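Local coordinates for protein aminopeptidase N (Francisella tularensis subsp. tularensis, PDB 5DLL) that probably removes N-terminal amino acids from peptides as a zinc metallopeptidase of the M1 family, taking part in the breakdown of intracellular peptides, at residues C235-Q240 with L302-V307; A266-N271 with F283-I288; L493-K498 with I514-Q519. All blocks are in the same frame, centred on the assembly; numbering follows the deposited sequence.

Contact 1 (C235-Q240 with L302-V307); sequences CHYAMQ and LVQSVV
With CG set opposite its backbone N (chi1 -175°), Tyr237 directs its ring toward Val303, whose CG1 is likewise turned away from its own backbone N (chi1 166°) and meets the ring at its edge. CG1 lies in the ring plane, 3.7 Å from CD2 of Tyr237. The same methyl approaches Ala238, with Val303 CG1 4.4 Å from Ala238 CB, and one turn further on CG2 of Val307 comes equally near that CB at 4.4 Å. The methyl of Ala238 thus touches two valines that sit a turn apart on the neighbouring helix. Both elements belong to the thermolysin-like catalytic domain of M1 aminopeptidases: helix 236-253 packs against helix 297-312, which carries the HExxH motif with the zinc ligands His309 and His313. The short helical segments cross at -53° with their axes 9.3 Å apart at closest approach. Val307 lies just before this motif, its side chain about 7 Å from that of His309 and about 12 Å from the zinc ion, and it also packs on Ala241 and Val242 further along helix 236-253. At the far end of the tyrosine, OH comes within 4.2 Å of Gln304 CB. The extended chain of Gln304 carries its amide on to Asn347, which hydrogen-bonds OE1, and also touches Phe342 and Leu346 of helix 328-346, the helix that supplies the third zinc ligand, Glu332. Phe300 packs edge-to-face with the ring of Tyr237, while Ala238 also rests on Ile225 of the adjoining sheet.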
# COMPACT_ATOMS: atom_id res chain seq x y z
N CYS A 235 9.63 -14.72 -12.99
CA CYS A 235 10.26 -13.50 -12.45
C CYS A 235 10.80 -12.56 -13.54
O CYS A 235 11.55 -11.63 -13.23
CB CYS A 235 11.40 -13.88 -11.49
SG CYS A 235 10.85 -14.59 -9.92
N HIS A 236 10.41 -12.78 -14.79
CA HIS A 236 10.95 -12.00 -15.90
C HIS A 236 10.35 -10.60 -16.01
O HIS A 236 11.05 -9.65 -16.38
CB HIS A 236 10.83 -12.76 -17.22
CG HIS A 236 11.81 -13.89 -17.34
ND1 HIS A 236 13.03 -13.76 -17.97
CD2 HIS A 236 11.76 -15.16 -16.86
CE1 HIS A 236 13.68 -14.91 -17.90
NE2 HIS A 236 12.94 -15.77 -17.23
N TYR A 237 9.06 -10.46 -15.68
CA TYR A 237 8.43 -9.14 -15.67
C TYR A 237 9.02 -8.24 -14.57
O TYR A 237 9.16 -7.03 -14.77
CB TYR A 237 6.91 -9.23 -15.50
CG TYR A 237 6.26 -7.88 -15.60
CD1 TYR A 237 6.12 -7.25 -16.84
CD2 TYR A 237 5.83 -7.19 -14.47
CE1 TYR A 237 5.55 -5.99 -16.95
CE2 TYR A 237 5.25 -5.93 -14.57
CZ TYR A 237 5.12 -5.34 -15.81
OH TYR A 237 4.55 -4.09 -15.93
N ALA A 238 9.35 -8.83 -13.42
CA ALA A 238 9.96 -8.08 -12.32
C ALA A 238 11.26 -7.40 -12.75
O ALA A 238 11.51 -6.25 -12.40
CB ALA A 238 10.23 -9.01 -11.15
N MET A 239 12.09 -8.12 -13.51
CA MET A 239 13.33 -7.55 -14.04
C MET A 239 13.02 -6.29 -14.84
O MET A 239 13.73 -5.30 -14.74
CB MET A 239 14.05 -8.57 -14.93
CG MET A 239 15.37 -8.06 -15.52
SD MET A 239 16.57 -7.53 -14.28
CE MET A 239 17.36 -9.09 -13.91
N GLN A 240 11.96 -6.35 -15.64
CA GLN A 240 11.52 -5.19 -16.41
C GLN A 240 11.08 -4.05 -15.49
O GLN A 240 11.40 -2.89 -15.75
CB GLN A 240 10.38 -5.56 -17.36
CG GLN A 240 10.15 -4.55 -18.47
CD GLN A 240 11.42 -4.25 -19.25
OE1 GLN A 240 12.08 -5.16 -19.77
NE2 GLN A 240 11.78 -2.97 -19.33
N LEU A 302 0.70 -4.24 -10.12
CA LEU A 302 1.08 -4.37 -8.71
C LEU A 302 2.53 -4.82 -8.55
O LEU A 302 3.25 -4.31 -7.70
CB LEU A 302 0.14 -5.32 -7.98
CG LEU A 302 -1.27 -4.77 -7.74
CD1 LEU A 302 -2.24 -5.89 -7.37
CD2 LEU A 302 -1.25 -3.69 -6.67
N VAL A 303 2.95 -5.79 -9.37
CA VAL A 303 4.35 -6.24 -9.41
C VAL A 303 5.28 -5.07 -9.69
O VAL A 303 6.33 -4.93 -9.05
CB VAL A 303 4.58 -7.33 -10.49
CG1 VAL A 303 6.06 -7.54 -10.76
CG2 VAL A 303 3.93 -8.64 -10.07
N GLN A 304 4.89 -4.24 -10.65
CA GLN A 304 5.62 -3.03 -11.00
C GLN A 304 5.72 -2.07 -9.82
O GLN A 304 6.80 -1.59 -9.49
CB GLN A 304 4.94 -2.34 -12.18
CG GLN A 304 5.75 -1.23 -12.83
CD GLN A 304 4.92 -0.34 -13.74
OE1 GLN A 304 3.86 0.17 -13.34
NE2 GLN A 304 5.40 -0.12 -14.95
N SER A 305 4.57 -1.80 -9.19
CA SER A 305 4.45 -0.89 -8.04
C SER A 305 5.27 -1.35 -6.84
O SER A 305 5.92 -0.55 -6.16
CB SER A 305 2.98 -0.79 -7.61
OG SER A 305 2.85 -0.07 -6.40
N VAL A 306 5.20 -2.66 -6.57
CA VAL A 306 5.93 -3.29 -5.48
C VAL A 306 7.44 -3.13 -5.68
O VAL A 306 8.14 -2.62 -4.80
CB VAL A 306 5.54 -4.79 -5.38
CG1 VAL A 306 6.53 -5.57 -4.54
CG2 VAL A 306 4.13 -4.94 -4.84
N VAL A 307 7.92 -3.56 -6.84
CA VAL A 307 9.34 -3.47 -7.16
C VAL A 307 9.76 -2.00 -7.15
O VAL A 307 10.81 -1.65 -6.59
CB VAL A 307 9.65 -4.08 -8.55
CG1 VAL A 307 11.08 -3.79 -8.98
CG2 VAL A 307 9.40 -5.59 -8.54

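Contact 2 (A266-N271 with F283-I288); sequences AVPDFN and FNTKYI
Two parallel strands of the mixed sheet in the catalytic domain, 261-267 and 280-284, end side by side here, and the excursion between them holds the Gly-Ala-Met-Glu-Asn signature of M1 aminopeptidases, which includes Gly273, Ala274 and Met275. Val267 brackets Asn284 in the parallel manner: its N donates to Phe283 O (3.2 Å), and its O accepts from Thr285 N (3.1 Å), which approaches from well above the carbonyl plane. Strand 261-267 then breaks into a type II turn from Val267 to Phe270. Asn284 faces this turn, with chi1 near -160° swinging the amide out to it, and OD1 takes a weak hydrogen bond from Asp269 N at 3.4 Å. Phe270 points back at the strand, with CB 3.8 Å from Asn284 N. On the side of Ala266 and Phe283, Ile288 CD1 reaches the methyl of Ala266, and Phe283 lies against Val306 and Glu310 of the zinc-binding helix 297-312, its side chain about 9 Å from the zinc ion. Thr285 straddles the end of the neighbouring strand, its CG2 3.6 Å from Ala266 CB and its OG1 3.6 Å from Pro268 CA.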
# COMPACT_ATOMS: atom_id res chain seq x y z
N ALA A 266 13.65 -13.68 -4.09
CA ALA A 266 12.25 -14.05 -3.91
C ALA A 266 12.13 -15.42 -3.26
O ALA A 266 12.64 -16.41 -3.78
CB ALA A 266 11.53 -14.04 -5.25
N VAL A 267 11.44 -15.47 -2.12
CA VAL A 267 11.24 -16.71 -1.38
C VAL A 267 9.78 -16.87 -0.94
O VAL A 267 9.10 -15.87 -0.72
CB VAL A 267 12.17 -16.79 -0.16
CG1 VAL A 267 13.58 -17.17 -0.59
CG2 VAL A 267 12.18 -15.48 0.61
N PRO A 268 9.30 -18.13 -0.81
CA PRO A 268 7.93 -18.34 -0.34
C PRO A 268 7.68 -17.92 1.11
O PRO A 268 8.54 -18.11 1.98
CB PRO A 268 7.72 -19.85 -0.52
CG PRO A 268 8.72 -20.26 -1.55
CD PRO A 268 9.91 -19.38 -1.29
N ASP A 269 6.51 -17.35 1.36
CA ASP A 269 6.04 -17.02 2.72
C ASP A 269 6.91 -16.00 3.47
O ASP A 269 6.99 -16.05 4.69
CB ASP A 269 5.89 -18.30 3.56
CG ASP A 269 5.23 -19.44 2.80
OD1 ASP A 269 4.38 -19.18 1.92
OD2 ASP A 269 5.57 -20.61 3.09
N PHE A 270 7.53 -15.08 2.74
CA PHE A 270 8.34 -14.02 3.37
C PHE A 270 7.43 -13.04 4.10
O PHE A 270 6.64 -12.33 3.49
CB PHE A 270 9.20 -13.29 2.33
CG PHE A 270 10.07 -12.21 2.92
CD1 PHE A 270 11.13 -12.52 3.77
CD2 PHE A 270 9.84 -10.87 2.63
CE1 PHE A 270 11.93 -11.53 4.31
CE2 PHE A 270 10.63 -9.87 3.17
CZ PHE A 270 11.68 -10.20 4.02
N ASN A 271 7.58 -13.00 5.42
CA ASN A 271 6.66 -12.30 6.32
C ASN A 271 6.43 -10.82 5.96
O ASN A 271 5.28 -10.39 5.85
CB ASN A 271 7.17 -12.40 7.77
CG ASN A 271 6.08 -12.12 8.79
OD1 ASN A 271 6.07 -11.08 9.44
ND2 ASN A 271 5.15 -13.07 8.93
N PHE A 283 11.63 -10.19 -1.30
CA PHE A 283 10.19 -10.19 -1.53
C PHE A 283 9.62 -11.56 -1.28
O PHE A 283 10.31 -12.57 -1.43
CB PHE A 283 9.86 -9.81 -2.98
CG PHE A 283 10.30 -8.44 -3.38
CD1 PHE A 283 11.59 -8.21 -3.83
CD2 PHE A 283 9.41 -7.37 -3.36
CE1 PHE A 283 12.00 -6.94 -4.23
CE2 PHE A 283 9.81 -6.10 -3.76
CZ PHE A 283 11.10 -5.88 -4.19
N ASN A 284 8.34 -11.59 -0.92
CA ASN A 284 7.53 -12.79 -1.01
C ASN A 284 7.40 -13.10 -2.50
O ASN A 284 7.23 -12.18 -3.30
CB ASN A 284 6.15 -12.52 -0.41
CG ASN A 284 5.42 -13.79 -0.01
OD1 ASN A 284 5.46 -14.80 -0.70
ND2 ASN A 284 4.73 -13.72 1.12
N THR A 285 7.48 -14.38 -2.87
CA THR A 285 7.39 -14.75 -4.29
C THR A 285 6.06 -14.35 -4.93
O THR A 285 6.03 -13.97 -6.10
CB THR A 285 7.60 -16.26 -4.54
OG1 THR A 285 6.89 -17.03 -3.55
CG2 THR A 285 9.07 -16.61 -4.49
N LYS A 286 4.97 -14.40 -4.17
CA LYS A 286 3.65 -14.10 -4.71
C LYS A 286 3.48 -12.64 -5.16
O LYS A 286 2.61 -12.35 -5.97
CB LYS A 286 2.53 -14.48 -3.73
CG LYS A 286 2.44 -13.63 -2.47
CD LYS A 286 1.11 -13.85 -1.76
CE LYS A 286 1.09 -13.15 -0.41
NZ LYS A 286 -0.28 -12.99 0.14
N TYR A 287 4.31 -11.74 -4.63
CA TYR A 287 4.22 -10.32 -4.96
C TYR A 287 5.03 -9.89 -6.19
O TYR A 287 4.83 -8.78 -6.68
CB TYR A 287 4.60 -9.44 -3.76
CG TYR A 287 3.62 -9.49 -2.60
CD1 TYR A 287 2.25 -9.33 -2.80
CD2 TYR A 287 4.07 -9.67 -1.29
CE1 TYR A 287 1.36 -9.37 -1.74
CE2 TYR A 287 3.19 -9.71 -0.22
CZ TYR A 287 1.84 -9.56 -0.45
OH TYR A 287 0.96 -9.60 0.61
N ILE A 288 5.92 -10.75 -6.69
CA ILE A 288 6.73 -10.42 -7.89
C ILE A 288 6.61 -11.39 -9.08
O ILE A 288 7.26 -11.20 -10.11
CB ILE A 288 8.22 -10.24 -7.55
CG1 ILE A 288 8.85 -11.55 -7.07
CG2 ILE A 288 8.41 -9.15 -6.50
CD1 ILE A 288 10.34 -11.45 -6.87

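Contact 3 (L493-K498 with I514-Q519); sequences LHIPVK and IELKEQ
Strands 495-498 and 514-516 run antiparallel at 148°, their axes 4.7 Å apart, and are joined by four backbone hydrogen bonds: Ile495 and Leu516 exchange one pair (2.9 Å from Ile495 N to Leu516 O, 2.8 Å from Leu516 N to Ile495 O), Val497 and Ile514 the other. They form the open end of the beta hairpin 495-502/508-516 in the Ig-like domain. Ile495, Val497, Ile514 and Leu516 share one face, where Ile495 and Leu516 lie side by side (CB to CB 4.0 Å) and Ile514 CG1 packs 3.9 Å from Val497 CB; Leu516 continues onto Leu477 of strand 472-480. The face of Pro496 and Glu515 instead meets helix 390-423 of the M1 peptidase domain through Met402 and Leu406. Just beyond the paired strands, Lys517 runs alongside His494 and lays CG over the imidazole in a CH-pi contact, 4.1 Å from the ring centroid and 15° off the normal. Its NZ makes a salt bridge of 3.4 Å with Glu515 OE1, while OE2 of that carboxylate pairs with Arg443, so each carboxylate oxygen has a cationic partner. At the edge of the imidazole, Glu515 OE1 stands 3.5 Å from His494 NE2.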
# COMPACT_ATOMS: atom_id res chain seq x y z
N LEU A 493 -5.05 24.66 9.82
CA LEU A 493 -3.96 24.12 9.01
C LEU A 493 -3.71 24.93 7.73
O LEU A 493 -4.47 25.83 7.39
CB LEU A 493 -4.26 22.67 8.63
CG LEU A 493 -4.51 21.71 9.80
CD1 LEU A 493 -5.21 20.45 9.32
CD2 LEU A 493 -3.20 21.39 10.50
N HIS A 494 -2.64 24.57 7.04
CA HIS A 494 -2.31 25.12 5.73
C HIS A 494 -2.94 24.20 4.67
O HIS A 494 -2.43 23.11 4.41
CB HIS A 494 -0.79 25.16 5.57
CG HIS A 494 -0.30 26.00 4.43
ND1 HIS A 494 0.95 26.57 4.42
CD2 HIS A 494 -0.90 26.37 3.27
CE1 HIS A 494 1.11 27.25 3.30
NE2 HIS A 494 0.00 27.15 2.59
N ILE A 495 -4.04 24.65 4.06
CA ILE A 495 -4.76 23.85 3.06
C ILE A 495 -4.55 24.43 1.66
O ILE A 495 -4.89 25.59 1.42
CB ILE A 495 -6.30 23.81 3.30
CG1 ILE A 495 -6.66 23.78 4.79
CG2 ILE A 495 -6.92 22.62 2.58
CD1 ILE A 495 -6.23 22.55 5.54
N PRO A 496 -3.99 23.63 0.72
CA PRO A 496 -3.96 24.03 -0.68
C PRO A 496 -5.23 23.60 -1.40
O PRO A 496 -5.61 22.43 -1.35
CB PRO A 496 -2.75 23.27 -1.22
CG PRO A 496 -2.66 22.05 -0.39
CD PRO A 496 -3.27 22.38 0.95
N VAL A 497 -5.87 24.56 -2.07
CA VAL A 497 -7.10 24.31 -2.82
C VAL A 497 -6.85 24.52 -4.31
O VAL A 497 -6.88 25.65 -4.80
CB VAL A 497 -8.24 25.24 -2.37
CG1 VAL A 497 -9.58 24.70 -2.85
CG2 VAL A 497 -8.24 25.39 -0.86
N LYS A 498 -6.59 23.43 -5.02
CA LYS A 498 -6.39 23.47 -6.47
C LYS A 498 -7.75 23.59 -7.13
O LYS A 498 -8.64 22.77 -6.90
CB LYS A 498 -5.67 22.21 -6.96
CG LYS A 498 -5.21 22.29 -8.40
CD LYS A 498 -4.53 21.01 -8.85
CE LYS A 498 -4.32 21.01 -10.36
NZ LYS A 498 -3.71 19.74 -10.84
N ILE A 514 -5.01 28.13 -4.67
CA ILE A 514 -5.13 29.10 -3.58
C ILE A 514 -4.94 28.40 -2.23
O ILE A 514 -5.04 27.17 -2.14
CB ILE A 514 -6.47 29.88 -3.61
CG1 ILE A 514 -7.68 28.95 -3.49
CG2 ILE A 514 -6.56 30.71 -4.88
CD1 ILE A 514 -8.97 29.67 -3.21
N GLU A 515 -4.67 29.18 -1.19
CA GLU A 515 -4.27 28.64 0.10
C GLU A 515 -5.20 29.10 1.21
O GLU A 515 -5.65 30.24 1.22
CB GLU A 515 -2.83 29.06 0.41
CG GLU A 515 -1.81 28.34 -0.46
CD GLU A 515 -0.53 29.13 -0.64
OE1 GLU A 515 -0.11 29.85 0.29
OE2 GLU A 515 0.07 29.01 -1.73
N LEU A 516 -5.49 28.19 2.14
CA LEU A 516 -6.28 28.49 3.33
C LEU A 516 -5.43 28.27 4.58
O LEU A 516 -5.28 27.14 5.04
CB LEU A 516 -7.54 27.63 3.36
CG LEU A 516 -8.46 27.78 4.57
CD1 LEU A 516 -9.01 29.20 4.66
CD2 LEU A 516 -9.59 26.76 4.50
N LYS A 517 -4.87 29.36 5.10
CA LYS A 517 -3.98 29.33 6.26
C LYS A 517 -4.67 29.85 7.51
O LYS A 517 -4.00 30.29 8.45
CB LYS A 517 -2.74 30.19 5.99
CG LYS A 517 -2.04 29.91 4.67
CD LYS A 517 -0.82 30.80 4.53
CE LYS A 517 -0.25 30.74 3.13
NZ LYS A 517 1.04 31.48 3.01
N GLU A 518 -6.00 29.80 7.53
CA GLU A 518 -6.78 30.52 8.53
C GLU A 518 -8.07 29.76 8.82
O GLU A 518 -8.50 28.92 8.03
CB GLU A 518 -7.08 31.93 8.01
CG GLU A 518 -7.47 32.95 9.06
CD GLU A 518 -7.60 34.36 8.49
OE1 GLU A 518 -6.75 34.75 7.66
OE2 GLU A 518 -8.55 35.07 8.87
N GLN A 519 -8.68 30.05 9.97
CA GLN A 519 -9.97 29.45 10.34
C GLN A 519 -11.06 29.78 9.31
O GLN A 519 -11.85 28.91 8.92
CB GLN A 519 -10.39 29.93 11.74
CG GLN A 519 -11.79 29.50 12.20
CD GLN A 519 -11.98 28.00 12.20
OE1 GLN A 519 -11.04 27.23 12.45
NE2 GLN A 519 -13.21 27.56 11.92

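How the contacts relate
From the N terminus, the chain first enters contact 1 on helix 236-253, then runs through strands 261-267 and 280-284, which pair in contact 2, before helix 297-312 returns to close contact 1. Contact 2 is thus nested inside the loop that contact 1 closes, and the two touch: Ala238 CB lies 3.8 Å from Ile288 O. Together they tie two helices and the sheet of the catalytic domain. Contact 3 follows in series, closing a short hairpin loop in the Ig-like domain. Its centre lies about 38 Å from that of contact 1 and 43 Å from that of contact 2, on the opposite side of the chain's centre.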